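Local structure of NanS-p (Escherichia phage vB_EcoP_24B, 6YP6) at residues 22-27 / 54-59; 91-96 / 114-119; 128-133 / 180-185. The protein is a phage-encoded carbohydrate esterase of the NanS-p type that probably removes acetyl groups from sialic acids and binds carbohydrate. All blocks are in the same frame, centred on the assembly; numbering follows the deposited sequence. Where two conformers were deposited one is given.

In the fold
From the N terminus, interaction 1 comes first: it pairs strand 23-25 with strand 55-59 and closes a loop that contains strands 28-33 and 41-46 of the other antiparallel sheet. Interaction 2 follows, joining 91-96 to 114-119 across a largely irregular excursion. Interaction 3 then ties the end of strand 125-130 to the loop after strand 174-180. The three loops lie in series, without nesting or crossing. All reach one seven-stranded antiparallel sheet, interaction 1 at an outermost strand and interaction 2 further in, their centres about 14 Å apart. Interactions 2 and 3 touch through neighbouring strands 113-121 and 125-130, and interaction 3 links this sheet to the end of a strand from the eight-stranded one.

Interaction 1: 22-27 / 54-59; sequences WSASGG and WVLEYA
Trp22 and Tyr58 meet on an antiparallel edge pair of a two-sheet, sandwich-like beta fold, in which 23-25 is the outermost strand of its sheet within the chain. The tyrosine turns a ring edge to the indole face in a T-shaped stack, the two planes 59° apart and the centroids of its ring and the indole five-membered ring separated by 4.9 Å. Tyr58 CB adds a CH-pi contact over the same indole, 3.7 Å from the centroid of the six-membered ring of Trp22. With CG anti to the backbone N (chi1 -165°), the Tyr58 ring swings beside its own carbonyl and lies across the indole at about a right angle. A broad tryptophan suits this place, since the same ring also borders Leu56 CB; its NE1 bonds to Ser7 O. On the same face as Leu56, the small Ala24 CB rests 3.7 Å from Leu56 CD2. Ser23, Ser25, Val55 and Glu57 occupy the other face, the polar ones suiting its more exposed surface, and Glu57 forms a salt bridge with Lys193. Two hydrogen-bonded pairs, Ser23 with Glu57 and Ser25 with Val55, hold the backbones together. A water bridges the second pair, 3.1 Å from both Ser25 OG and Val55 O.

Interaction 2: 91-96 / 114-119; sequences AFYWPV and LAAFYI
A chi1 of -174° swings the Trp94 indole to the side of its carbonyl carbon, beside Leu114, whose extended chain (chi2 -179°) lays CD1 over the ring. This methyl makes a CH-pi contact, 4.0 Å from the centroid of the Trp94 six-membered ring and 3° off its normal. Leu114 CB adds a contact with Trp94 CE3, while Val96 CG1 packs 3.9 Å from Leu114 CG, crossing it at about a right angle. A branched aliphatic side chain suits this buried place because a methyl can lie against the indole face. Phe92 instead presents an edge: Phe117 O lies in its ring plane, 3.8 Å from CD1, and the same oxygen accepts the hydrogen bond from Phe92 N at 2.8 Å. Opposite Phe92, Ala116 and Phe117 form a classic beta bulge. Next to the bulge, the buried Ala115 N has no partner in the model. Small alanines allow close approach: Ala115 CB lies 3.9 Å from Trp94 CB, and Ala91 CB meets Tyr118 CB at 3.7 Å. The pair lies inside the antiparallel sheet, with strand 193-197 beside 91-95 and strand 125-130 beside 115-119; Phe92, Trp94, Ala115 and Ile119 pack on strand 71-79 of the other sheet, and Phe117 stacks on Phe157.

Interaction 3: 128-133 / 180-185; sequences VMYHNA and TLTQSP
Tyr130 reaches its phenol oxygen to the 180-185 loop, where Thr182 N donates to OH at 2.9 Å, near the ring plane and close to straight (165°). Leu181 CD2 packs 3.9 Å from Tyr130 CZ, its side chain crossing the tyrosine at about a right angle. A tyrosine suits this place because one side chain offers both an apolar ring and an acceptor for a loop N-H. Next to it Asn132 ND2 donates to Thr182 OG1 at 3.0 Å, with the hydroxyl close to the amide plane; OG1 in turn donates to Gln183 O. The backbone turn puts Asn132 CB over the centre of the Tyr130 ring, while a chi1 of 75° sets CG between the backbone N and the carbonyl carbon and aims the amide at Thr182. Farther along, Ser184 OG donates to His131 O at 2.8 Å and accepts from Val186 N, and Pro185 CG approaches the His131 ring. An inverse gamma turn centred on His131 sets the chain direction between these bonds. Gln183, bonded to Gly110, and Ser184 O, bonded to Asn111, help hold the loop. Strand 125-130 lies between strands 113-121 and 140-147; Tyr130 meets the rings of Phe117 and Phe179, while Leu181 packs on Phe159 of strand 152-159.

Interaction 1: 22-27 / 54-59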
loop_
_atom_site.group_PDB
_atom_site.type_symbol
_atom_site.label_atom_id
_atom_site.label_comp_id
_atom_site.label_asym_id
_atom_site.label_seq_id
_atom_site.Cartn_x
_atom_site.Cartn_y
_atom_site.Cartn_z
ATOM N N TRP A 22 4.348 -14.731 0.604
ATOM C CA TRP A 22 5.040 -13.460 0.703
ATOM C C TRP A 22 6.477 -13.664 1.154
ATOM O O TRP A 22 6.785 -14.582 1.913
ATOM C CB TRP A 22 4.338 -12.576 1.739
ATOM C CG TRP A 22 2.964 -12.139 1.324
ATOM C CD1 TRP A 22 1.847 -12.912 1.260
ATOM C CD2 TRP A 22 2.578 -10.833 0.890
ATOM N NE1 TRP A 22 0.782 -12.165 0.816
ATOM C CE2 TRP A 22 1.206 -10.881 0.583
ATOM C CE3 TRP A 22 3.259 -9.627 0.744
ATOM C CZ2 TRP A 22 0.503 -9.759 0.148
ATOM C CZ3 TRP A 22 2.565 -8.518 0.308
ATOM C CH2 TRP A 22 1.204 -8.589 0.022
ATOM N N SER A 23 7.343 -12.757 0.719
ATOM C CA SER A 23 8.718 -12.672 1.194
ATOM C C SER A 23 8.835 -11.471 2.128
ATOM O O SER A 23 8.364 -10.379 1.806
ATOM C CB SER A 23 9.683 -12.531 0.018
ATOM O OG SER A 23 9.649 -13.680 -0.810
ATOM N N ALA A 24 9.515 -11.654 3.251
ATOM C CA ALA A 24 9.595 -10.643 4.293
ATOM C C ALA A 24 11.062 -10.488 4.650
ATOM O O ALA A 24 11.788 -11.478 4.763
ATOM C CB ALA A 24 8.791 -11.022 5.534
ATOM N N SER A 25 11.497 -9.248 4.819
ATOM C CA SER A 25 12.867 -8.997 5.213
ATOM C C SER A 25 12.905 -7.755 6.078
ATOM O O SER A 25 12.116 -6.826 5.897
ATOM C CB SER A 25 13.786 -8.809 4.012
ATOM O OG SER A 25 13.399 -7.699 3.238
ATOM N N GLY A 26 13.844 -7.733 7.004
ATOM C CA GLY A 26 13.940 -6.649 7.952
ATOM C C GLY A 26 12.842 -6.760 8.999
ATOM O O GLY A 26 11.804 -7.380 8.805
ATOM N N GLY A 27 13.116 -6.155 10.154
ATOM C CA GLY A 27 12.101 -6.048 11.164
ATOM C C GLY A 27 11.560 -7.367 11.688
ATOM O O GLY A 27 12.200 -8.423 11.635
ATOM N N TRP A 54 11.585 -2.597 7.211
ATOM C CA TRP A 54 10.980 -3.866 6.851
ATOM C C TRP A 54 10.320 -3.761 5.483
ATOM O O TRP A 54 9.869 -2.697 5.058
ATOM C CB TRP A 54 9.973 -4.375 7.883
ATOM C CG TRP A 54 8.863 -3.464 8.256
ATOM C CD1 TRP A 54 8.809 -2.700 9.368
ATOM C CD2 TRP A 54 7.627 -3.240 7.548
ATOM N NE1 TRP A 54 7.640 -1.998 9.407
ATOM C CE2 TRP A 54 6.889 -2.314 8.303
ATOM C CE3 TRP A 54 7.080 -3.734 6.355
ATOM C CZ2 TRP A 54 5.646 -1.851 7.900
ATOM C CZ3 TRP A 54 5.833 -3.276 5.955
ATOM C CH2 TRP A 54 5.130 -2.340 6.728
ATOM N N VAL A 55 10.298 -4.892 4.787
ATOM C CA VAL A 55 9.708 -4.990 3.460
ATOM C C VAL A 55 8.987 -6.323 3.343
ATOM O O VAL A 55 9.560 -7.375 3.641
ATOM C CB VAL A 55 10.756 -4.893 2.330
ATOM C CG1 VAL A 55 10.053 -4.901 0.965
ATOM C CG2 VAL A 55 11.612 -3.662 2.464
ATOM N N LEU A 56 7.748 -6.277 2.883
ATOM C CA LEU A 56 6.984 -7.444 2.484
ATOM C C LEU A 56 6.808 -7.380 0.979
ATOM O O LEU A 56 6.517 -6.315 0.442
ATOM C CB LEU A 56 5.599 -7.429 3.127
ATOM C CG LEU A 56 5.565 -7.180 4.630
ATOM C CD1 LEU A 56 4.112 -7.129 5.080
ATOM C CD2 LEU A 56 6.328 -8.227 5.404
ATOM N N GLU A 57 6.977 -8.506 0.292
ATOM C CA GLU A 57 6.871 -8.535 -1.158
ATOM C C GLU A 57 6.031 -9.714 -1.619
ATOM O O GLU A 57 6.129 -10.816 -1.069
ATOM C CB GLU A 57 8.253 -8.643 -1.849
ATOM C CG GLU A 57 9.200 -7.526 -1.490
ATOM C CD GLU A 57 10.607 -7.744 -1.994
ATOM O OE1 GLU A 57 10.787 -8.454 -2.997
ATOM O OE2 GLU A 57 11.544 -7.184 -1.391
ATOM N N TYR A 58 5.266 -9.492 -2.688
ATOM C CA TYR A 58 4.549 -10.559 -3.358
ATOM C C TYR A 58 4.753 -10.404 -4.861
ATOM O O TYR A 58 4.734 -9.288 -5.395
ATOM C CB TYR A 58 3.047 -10.518 -3.016
ATOM C CG TYR A 58 2.326 -11.790 -3.389
ATOM C CD1 TYR A 58 1.891 -12.008 -4.690
ATOM C CD2 TYR A 58 2.123 -12.796 -2.459
ATOM C CE1 TYR A 58 1.231 -13.196 -5.051
ATOM C CE2 TYR A 58 1.481 -13.985 -2.805
ATOM C CZ TYR A 58 1.034 -14.174 -4.104
ATOM O OH TYR A 58 0.403 -15.348 -4.447
ATOM N N ALA A 59 4.922 -11.537 -5.539
ATOM C CA ALA A 59 5.051 -11.602 -6.999
ATOM C C ALA A 59 3.690 -11.349 -7.640
ATOM O O ALA A 59 2.855 -12.249 -7.748
ATOM C CB ALA A 59 5.604 -12.966 -7.385
HETATM O O HOH W 1 11.122 -8.824 1.381
#

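Interaction 2: 91-96 / 114-119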
loop_
_atom_site.group_PDB
_atom_site.type_symbol
_atom_site.label_atom_id
_atom_site.label_comp_id
_atom_site.label_asym_id
_atom_site.label_seq_id
_atom_site.Cartn_x
_atom_site.Cartn_y
_atom_site.Cartn_z
ATOM N N ALA A 91 4.448 2.344 2.945
ATOM C CA ALA A 91 4.239 2.622 1.539
ATOM C C ALA A 91 3.970 1.326 0.785
ATOM O O ALA A 91 4.429 0.245 1.167
ATOM C CB ALA A 91 5.472 3.295 0.915
ATOM N N PHE A 92 3.250 1.476 -0.323
ATOM C CA PHE A 92 2.923 0.424 -1.280
ATOM C C PHE A 92 3.497 0.833 -2.632
ATOM O O PHE A 92 3.085 1.850 -3.198
ATOM C CB PHE A 92 1.396 0.284 -1.438
ATOM C CG PHE A 92 0.696 -0.088 -0.169
ATOM C CD1 PHE A 92 0.369 0.883 0.765
ATOM C CD2 PHE A 92 0.374 -1.408 0.114
ATOM C CE1 PHE A 92 -0.260 0.536 1.962
ATOM C CE2 PHE A 92 -0.243 -1.751 1.319
ATOM C CZ PHE A 92 -0.566 -0.773 2.227
ATOM N N TYR A 93 4.437 0.043 -3.151
ATOM C CA TYR A 93 5.035 0.277 -4.454
ATOM C C TYR A 93 4.796 -0.940 -5.332
ATOM O O TYR A 93 5.085 -2.074 -4.931
ATOM C CB TYR A 93 6.546 0.493 -4.364
ATOM C CG TYR A 93 6.979 1.552 -3.434
ATOM C CD1 TYR A 93 6.662 2.868 -3.667
ATOM C CD2 TYR A 93 7.739 1.232 -2.306
ATOM C CE1 TYR A 93 7.078 3.860 -2.774
ATOM C CE2 TYR A 93 8.161 2.198 -1.429
ATOM C CZ TYR A 93 7.820 3.505 -1.668
ATOM O OH TYR A 93 8.265 4.474 -0.785
ATOM N N TRP A 94 4.326 -0.709 -6.551
ATOM C CA TRP A 94 4.113 -1.788 -7.518
ATOM C C TRP A 94 4.668 -1.337 -8.866
ATOM O O TRP A 94 3.911 -0.916 -9.758
ATOM C CB TRP A 94 2.642 -2.176 -7.610
ATOM C CG TRP A 94 2.336 -3.368 -8.461
ATOM C CD1 TRP A 94 3.205 -4.177 -9.156
ATOM C CD2 TRP A 94 1.029 -3.864 -8.726
ATOM N NE1 TRP A 94 2.504 -5.136 -9.834
ATOM C CE2 TRP A 94 1.166 -4.969 -9.586
ATOM C CE3 TRP A 94 -0.252 -3.475 -8.318
ATOM C CZ2 TRP A 94 0.070 -5.686 -10.046
ATOM C CZ3 TRP A 94 -1.331 -4.187 -8.769
ATOM C CH2 TRP A 94 -1.170 -5.283 -9.625
ATOM N N PRO A 95 5.985 -1.399 -9.037
ATOM C CA PRO A 95 6.579 -1.124 -10.348
ATOM C C PRO A 95 6.211 -2.257 -11.290
ATOM O O PRO A 95 6.130 -3.413 -10.875
ATOM C CB PRO A 95 8.089 -1.093 -10.064
ATOM C CG PRO A 95 8.281 -1.677 -8.701
ATOM C CD PRO A 95 6.979 -1.847 -8.038
ATOM N N VAL A 96 5.992 -1.931 -12.564
ATOM C CA VAL A 96 5.651 -2.935 -13.561
ATOM C C VAL A 96 6.650 -2.873 -14.710
ATOM O O VAL A 96 7.161 -1.807 -15.069
ATOM C CB VAL A 96 4.188 -2.825 -14.038
ATOM C CG1 VAL A 96 3.254 -3.119 -12.871
ATOM C CG2 VAL A 96 3.875 -1.469 -14.638
ATOM N N LEU A 114 1.997 0.963 -10.775
ATOM C CA LEU A 114 0.554 0.962 -10.541
ATOM C C LEU A 114 0.216 1.363 -9.114
ATOM O O LEU A 114 -0.956 1.639 -8.820
ATOM C CB LEU A 114 -0.039 -0.410 -10.848
ATOM C CG LEU A 114 0.141 -0.884 -12.293
ATOM C CD1 LEU A 114 -0.523 -2.239 -12.452
ATOM C CD2 LEU A 114 -0.389 0.125 -13.298
ATOM N N ALA A 115 1.214 1.388 -8.231
ATOM C CA ALA A 115 1.051 1.897 -6.881
ATOM C C ALA A 115 2.341 2.573 -6.466
ATOM O O ALA A 115 3.426 2.043 -6.704
ATOM C CB ALA A 115 0.746 0.778 -5.896
ATOM N N ALA A 116 2.210 3.734 -5.832
ATOM C CA ALA A 116 3.343 4.424 -5.212
ATOM C C ALA A 116 2.763 5.311 -4.115
ATOM O O ALA A 116 2.814 6.542 -4.179
ATOM C CB ALA A 116 4.159 5.216 -6.223
ATOM N N PHE A 117 2.125 4.667 -3.152
ATOM C CA PHE A 117 1.254 5.343 -2.211
ATOM C C PHE A 117 1.785 5.159 -0.801
ATOM O O PHE A 117 2.116 4.038 -0.414
ATOM C CB PHE A 117 -0.163 4.758 -2.291
ATOM C CG PHE A 117 -0.709 4.669 -3.694
ATOM C CD1 PHE A 117 -0.630 5.746 -4.549
ATOM C CD2 PHE A 117 -1.267 3.496 -4.163
ATOM C CE1 PHE A 117 -1.123 5.659 -5.860
ATOM C CE2 PHE A 117 -1.768 3.405 -5.448
ATOM C CZ PHE A 117 -1.692 4.479 -6.295
ATOM N N TYR A 118 1.881 6.241 -0.034
ATOM C CA TYR A 118 2.405 6.133 1.317
ATOM C C TYR A 118 1.499 6.836 2.308
ATOM O O TYR A 118 0.708 7.724 1.975
ATOM C CB TYR A 118 3.869 6.604 1.405
ATOM C CG TYR A 118 4.122 8.064 1.109
ATOM C CD1 TYR A 118 4.291 8.520 -0.198
ATOM C CD2 TYR A 118 4.216 8.988 2.130
ATOM C CE1 TYR A 118 4.533 9.860 -0.462
ATOM C CE2 TYR A 118 4.460 10.324 1.879
ATOM C CZ TYR A 118 4.610 10.755 0.575
ATOM O OH TYR A 118 4.832 12.075 0.261
ATOM N N ILE A 119 1.648 6.401 3.550
ATOM C CA ILE A 119 0.815 6.824 4.661
ATOM C C ILE A 119 1.743 7.464 5.693
ATOM O O ILE A 119 2.747 6.861 6.092
ATOM C CB ILE A 119 0.043 5.627 5.246
ATOM C CG1 ILE A 119 -0.864 4.985 4.200
ATOM C CG2 ILE A 119 -0.735 6.054 6.487
ATOM C CD1 ILE A 119 -1.425 3.655 4.632
#

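Interaction 3: 128-133 / 180-185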
loop_
_atom_site.group_PDB
_atom_site.type_symbol
_atom_site.label_atom_id
_atom_site.label_comp_id
_atom_site.label_asym_id
_atom_site.label_seq_id
_atom_site.Cartn_x
_atom_site.Cartn_y
_atom_site.Cartn_z
ATOM N N VAL A 128 -2.798 10.062 3.151
ATOM C CA VAL A 128 -2.442 9.168 2.059
ATOM C C VAL A 128 -1.857 10.027 0.946
ATOM O O VAL A 128 -2.514 10.963 0.481
ATOM C CB VAL A 128 -3.662 8.403 1.532
ATOM C CG1 VAL A 128 -3.229 7.433 0.451
ATOM C CG2 VAL A 128 -4.420 7.690 2.630
ATOM N N MET A 129 -0.638 9.701 0.506
ATOM C CA MET A 129 0.128 10.501 -0.428
ATOM C C MET A 129 0.537 9.656 -1.629
ATOM O O MET A 129 0.706 8.444 -1.522
ATOM C CB MET A 129 1.420 10.991 0.255
ATOM C CG MET A 129 1.206 11.757 1.541
ATOM S SD MET A 129 0.349 13.335 1.363
ATOM C CE MET A 129 1.505 14.251 0.368
ATOM N N TYR A 130 0.724 10.323 -2.766
ATOM C CA TYR A 130 1.196 9.704 -4.001
ATOM C C TYR A 130 2.603 10.195 -4.276
ATOM O O TYR A 130 2.815 11.394 -4.490
ATOM C CB TYR A 130 0.248 10.071 -5.145
ATOM C CG TYR A 130 0.499 9.428 -6.492
ATOM C CD1 TYR A 130 1.237 8.268 -6.642
ATOM C CD2 TYR A 130 -0.055 9.987 -7.632
ATOM C CE1 TYR A 130 1.428 7.686 -7.899
ATOM C CE2 TYR A 130 0.138 9.429 -8.880
ATOM C CZ TYR A 130 0.872 8.275 -9.015
ATOM O OH TYR A 130 1.064 7.740 -10.271
ATOM N N HIS A 131 3.560 9.266 -4.279
ATOM C CA HIS A 131 4.964 9.583 -4.546
ATOM C C HIS A 131 5.191 9.628 -6.055
ATOM O O HIS A 131 5.733 8.707 -6.675
ATOM C CB HIS A 131 5.852 8.547 -3.887
ATOM C CG HIS A 131 7.310 8.893 -3.890
ATOM N ND1 HIS A 131 8.214 8.224 -3.095
ATOM C CD2 HIS A 131 8.023 9.829 -4.564
ATOM C CE1 HIS A 131 9.422 8.727 -3.290
ATOM N NE2 HIS A 131 9.337 9.693 -4.184
ATOM N N ASN A 132 4.739 10.720 -6.663
ATOM C CA ASN A 132 4.851 10.873 -8.105
ATOM C C ASN A 132 5.637 12.118 -8.499
ATOM O O ASN A 132 5.696 12.430 -9.691
ATOM C CB ASN A 132 3.490 10.836 -8.807
ATOM C CG ASN A 132 2.714 12.108 -8.625
ATOM O OD1 ASN A 132 2.803 12.785 -7.605
ATOM N ND2 ASN A 132 1.923 12.441 -9.634
ATOM N N ALA A 133 6.294 12.785 -7.552
ATOM C CA ALA A 133 7.107 13.956 -7.819
ATOM C C ALA A 133 8.545 13.701 -7.393
ATOM O O ALA A 133 8.820 12.862 -6.543
ATOM C CB ALA A 133 6.550 15.177 -7.078
ATOM N N THR A 180 -5.217 10.586 -11.589
ATOM C CA THR A 180 -4.663 9.815 -12.688
ATOM C C THR A 180 -3.208 9.464 -12.394
ATOM O O THR A 180 -2.410 10.327 -12.018
ATOM C CB THR A 180 -4.815 10.565 -14.010
ATOM O OG1 THR A 180 -6.209 10.741 -14.285
ATOM C CG2 THR A 180 -4.192 9.786 -15.161
ATOM N N LEU A 181 -2.875 8.186 -12.555
ATOM C CA LEU A 181 -1.499 7.752 -12.388
ATOM C C LEU A 181 -0.613 8.484 -13.378
ATOM O O LEU A 181 -1.011 8.763 -14.510
ATOM C CB LEU A 181 -1.367 6.253 -12.626
ATOM C CG LEU A 181 -2.106 5.352 -11.638
ATOM C CD1 LEU A 181 -2.109 3.920 -12.135
ATOM C CD2 LEU A 181 -1.520 5.411 -10.242
ATOM N N THR A 182 0.605 8.790 -12.946
ATOM C CA THR A 182 1.621 9.409 -13.778
ATOM C C THR A 182 2.899 8.603 -13.622
ATOM O O THR A 182 2.990 7.692 -12.800
ATOM C CB THR A 182 1.894 10.867 -13.376
ATOM O OG1 THR A 182 2.519 10.911 -12.092
ATOM C CG2 THR A 182 0.627 11.679 -13.335
ATOM N N GLN A 183 3.909 8.965 -14.397
ATOM C CA GLN A 183 5.243 8.458 -14.111
ATOM C C GLN A 183 5.683 8.915 -12.721
ATOM O O GLN A 183 5.204 9.911 -12.178
ATOM C CB GLN A 183 6.226 8.924 -15.182
ATOM C CG GLN A 183 5.850 8.416 -16.573
ATOM C CD GLN A 183 6.912 8.669 -17.618
ATOM O OE1 GLN A 183 8.035 9.041 -17.298
ATOM N NE2 GLN A 183 6.564 8.447 -18.882
ATOM N N SER A 184 6.624 8.171 -12.148
ATOM C CA SER A 184 7.103 8.407 -10.795
ATOM C C SER A 184 8.614 8.221 -10.755
ATOM O O SER A 184 9.159 7.459 -11.555
ATOM C CB SER A 184 6.469 7.389 -9.834
ATOM O OG SER A 184 7.132 7.308 -8.587
ATOM N N PRO A 185 9.297 8.895 -9.823
ATOM C CA PRO A 185 10.749 8.709 -9.704
ATOM C C PRO A 185 11.156 7.439 -8.982
ATOM O O PRO A 185 12.353 7.120 -8.968
ATOM C CB PRO A 185 11.182 9.935 -8.885
ATOM C CG PRO A 185 10.019 10.190 -8.004
ATOM C CD PRO A 185 8.805 9.908 -8.869
#